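Local coordinates for putative pyrroline carboxylate reductase (Streptococcus pyogenes, PDB 2AHR), which probably catalyses the NAD(P)H-dependent reduction of 1-pyrroline-5-carboxylate to L-proline, the last step of proline biosynthesis, at residues Asp159-Ala163 against Thr252-Lys257. Numbering follows the deposited sequence.
Sequences DTFTA and TIDKAK. With NA (sodium ion), chain R; FMT (formic acid), chain T.
Asp-159 OD2 accepts a hydrogen bond of 2.9 Å from a water that also ligates a sodium ion, and the same oxygen lies 3.7 Å from Lys-257 CG. The water bridges the two helices, because the sodium is held in turn by Ala-256 O at 2.5 Å and, more loosely, by the carbonyl of Lys-257; Gly-92 O, Leu-259 O and a second water complete the site, an arrangement that ties the C-terminal end of helix 241-258 to the loop at Gly-92. With CG beside its own backbone N (chi1 -76°), the Asp-159 carboxylate reaches over the Ala-256 methyl, OD1 standing 3.5 Å from Ala-256 CB. Lys-257 leads its extended chain elsewhere, and its NZ donates to O1 of a formic acid molecule, probably from the crystallisation liquor. Both helices belong to the C-terminal helical dimerisation domain of the reductase, where 158-185 follows the Rossmann-type domain and 241-258 returns against its start; the axes of segments 159-163 and 252-257 run at 132° to each other. Further along, the contact turns apolar: Ala-163 CB meets both Ile-253 CG1, at 3.8 Å, and Thr-252 CG2. With Thr-252 OG1 beside the backbone N (chi1 -50°), CG2 lies anti to that N, and OG1 hydrogen-bonds to Ala-248 O and Tyr-171 OH. Ile-253 extends CD1 to within 3.8 Å of Thr-160 OG1, a hydroxyl that hydrogen-bonds to Asn-186 O of the second subunit.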
ATOM      1  N   ASP E 159     -21.715  23.628   5.695  1.00 33.24           N
ATOM      2  CA  ASP E 159     -20.987  22.689   4.818  1.00 34.00           C
ATOM      3  C   ASP E 159     -20.799  21.321   5.502  1.00 33.36           C
ATOM      4  O   ASP E 159     -20.962  20.290   4.873  1.00 33.52           O
ATOM      5  CB  ASP E 159     -19.621  23.267   4.401  1.00 33.56           C
ATOM      6  CG  ASP E 159     -19.729  24.351   3.329  1.00 35.42           C
ATOM      7  OD1 ASP E 159     -20.799  24.538   2.687  1.00 35.14           O
ATOM      8  OD2 ASP E 159     -18.708  25.017   3.115  1.00 38.46           O
ATOM      9  N   THR E 160     -20.440  21.341   6.784  1.00 32.02           N
ATOM     10  CA  THR E 160     -20.374  20.142   7.606  1.00 31.39           C
ATOM     11  C   THR E 160     -21.740  19.471   7.754  1.00 31.46           C
ATOM     12  O   THR E 160     -21.820  18.251   7.714  1.00 31.02           O
ATOM     13  CB  THR E 160     -19.786  20.455   9.025  1.00 32.08           C
ATOM     14  OG1 THR E 160     -18.539  21.136   8.878  1.00 30.14           O
ATOM     15  CG2 THR E 160     -19.547  19.193   9.829  1.00 28.75           C
ATOM     16  N   PHE E 161     -22.814  20.254   7.915  1.00 30.98           N
ATOM     17  CA  PHE E 161     -24.149  19.677   8.036  1.00 30.88           C
ATOM     18  C   PHE E 161     -24.557  19.075   6.679  1.00 30.93           C
ATOM     19  O   PHE E 161     -25.184  18.023   6.628  1.00 30.90           O
ATOM     20  CB  PHE E 161     -25.174  20.739   8.482  1.00 31.05           C
ATOM     21  CG  PHE E 161     -26.550  20.191   8.773  1.00 29.88           C
ATOM     22  CD1 PHE E 161     -26.961  19.981  10.093  1.00 29.03           C
ATOM     23  CD2 PHE E 161     -27.443  19.925   7.741  1.00 30.75           C
ATOM     24  CE1 PHE E 161     -28.230  19.492  10.375  1.00 29.64           C
ATOM     25  CE2 PHE E 161     -28.736  19.425   8.001  1.00 31.51           C
ATOM     26  CZ  PHE E 161     -29.130  19.207   9.320  1.00 31.62           C
ATOM     27  N   THR E 162     -24.209  19.748   5.585  1.00 31.13           N
ATOM     28  CA  THR E 162     -24.411  19.195   4.229  1.00 30.73           C
ATOM     29  C   THR E 162     -23.841  17.773   4.113  1.00 31.39           C
ATOM     30  O   THR E 162     -24.463  16.887   3.508  1.00 32.16           O
ATOM     31  CB  THR E 162     -23.760  20.106   3.176  1.00 31.08           C
ATOM     32  OG1 THR E 162     -24.320  21.424   3.280  1.00 31.49           O
ATOM     33  CG2 THR E 162     -23.940  19.550   1.743  1.00 29.47           C
ATOM     34  N   ALA E 163     -22.664  17.545   4.696  1.00 30.74           N
ATOM     35  CA  ALA E 163     -22.035  16.225   4.667  1.00 30.97           C
ATOM     36  C   ALA E 163     -22.699  15.239   5.625  1.00 30.95           C
ATOM     37  O   ALA E 163     -22.913  14.077   5.271  1.00 30.99           O
ATOM     38  CB  ALA E 163     -20.491  16.334   4.975  1.00 30.89           C
ATOM     39  N   THR E 252     -16.350  15.630   0.855  1.00 31.38           N
ATOM     40  CA  THR E 252     -17.679  16.207   0.651  1.00 31.63           C
ATOM     41  C   THR E 252     -17.649  17.693   1.014  1.00 31.08           C
ATOM     42  O   THR E 252     -18.167  18.536   0.277  1.00 30.27           O
ATOM     43  CB  THR E 252     -18.748  15.464   1.474  1.00 31.57           C
ATOM     44  OG1 THR E 252     -18.625  14.045   1.251  1.00 32.64           O
ATOM     45  CG2 THR E 252     -20.172  15.940   1.085  1.00 30.24           C
ATOM     46  N   ILE E 253     -17.044  17.988   2.163  1.00 31.46           N
ATOM     47  CA  ILE E 253     -16.923  19.345   2.658  1.00 31.21           C
ATOM     48  C   ILE E 253     -16.040  20.183   1.719  1.00 32.16           C
ATOM     49  O   ILE E 253     -16.381  21.343   1.410  1.00 32.95           O
ATOM     50  CB  ILE E 253     -16.397  19.336   4.128  1.00 32.05           C
ATOM     51  CG1 ILE E 253     -17.434  18.660   5.048  1.00 30.49           C
ATOM     52  CG2 ILE E 253     -16.073  20.757   4.619  1.00 29.31           C
ATOM     53  CD1 ILE E 253     -17.007  18.570   6.481  1.00 32.74           C
ATOM     54  N   ASP E 254     -14.909  19.622   1.275  1.00 32.67           N
ATOM     55  CA  ASP E 254     -14.024  20.304   0.310  1.00 33.48           C
ATOM     56  C   ASP E 254     -14.817  20.728  -0.932  1.00 33.08           C
ATOM     57  O   ASP E 254     -14.668  21.839  -1.428  1.00 33.12           O
ATOM     58  CB  ASP E 254     -12.886  19.393  -0.174  1.00 34.02           C
ATOM     59  CG  ASP E 254     -11.782  19.222   0.836  1.00 37.11           C
ATOM     60  OD1 ASP E 254     -11.735  19.952   1.856  1.00 40.98           O
ATOM     61  OD2 ASP E 254     -10.941  18.329   0.588  1.00 41.17           O
ATOM     62  N   LYS E 255     -15.657  19.836  -1.432  1.00 32.77           N
ATOM     63  CA  LYS E 255     -16.443  20.150  -2.626  1.00 32.87           C
ATOM     64  C   LYS E 255     -17.424  21.261  -2.324  1.00 32.95           C
ATOM     65  O   LYS E 255     -17.565  22.190  -3.110  1.00 32.19           O
ATOM     66  CB  LYS E 255     -17.192  18.924  -3.142  1.00 32.21           C
ATOM     67  CG  LYS E 255     -18.029  19.220  -4.397  1.00 33.96           C
ATOM     68  CD  LYS E 255     -17.088  19.520  -5.592  1.00 35.12           C
ATOM     69  CE  LYS E 255     -17.875  19.834  -6.855  1.00 39.02           C
ATOM     70  NZ  LYS E 255     -16.922  19.930  -7.990  1.00 41.02           N
ATOM     71  N   ALA E 256     -18.117  21.164  -1.184  1.00 34.00           N
ATOM     72  CA  ALA E 256     -19.033  22.222  -0.789  1.00 34.43           C
ATOM     73  C   ALA E 256     -18.269  23.551  -0.745  1.00 35.23           C
ATOM     74  O   ALA E 256     -18.759  24.556  -1.264  1.00 35.89           O
ATOM     75  CB  ALA E 256     -19.717  21.902   0.575  1.00 34.46           C
ATOM     76  N   LYS E 257     -17.074  23.556  -0.144  1.00 36.10           N
ATOM     77  CA  LYS E 257     -16.250  24.765  -0.079  1.00 37.56           C
ATOM     78  C   LYS E 257     -15.909  25.314  -1.467  1.00 38.77           C
ATOM     79  O   LYS E 257     -15.970  26.525  -1.677  1.00 39.08           O
ATOM     80  CB  LYS E 257     -14.967  24.563   0.735  1.00 37.64           C
ATOM     81  CG  LYS E 257     -15.193  24.505   2.243  1.00 37.99           C
ATOM     82  CD  LYS E 257     -13.969  23.902   2.941  1.00 40.01           C
ATOM     83  CE  LYS E 257     -14.108  23.960   4.482  1.00 42.63           C
ATOM     84  NZ  LYS E 257     -12.979  23.222   5.149  1.00 43.66           N
TER
HETATM   85 NA    NA R1261     -18.765  27.088  -1.166  1.00 40.46          NA
HETATM   86  C   FMT T1512     -11.885  19.830   5.188  1.00 65.34           C
HETATM   87  O1  FMT T1512     -12.550  20.543   4.433  1.00 64.96           O
HETATM   88  O2  FMT T1512     -10.893  19.182   4.845  1.00 65.30           O
HETATM   89  O   HOH W   1     -18.853  27.234   1.209  1.00 38.19           O
HETATM   90  O   HOH W   2     -17.849  29.206  -0.424  1.00 38.95           O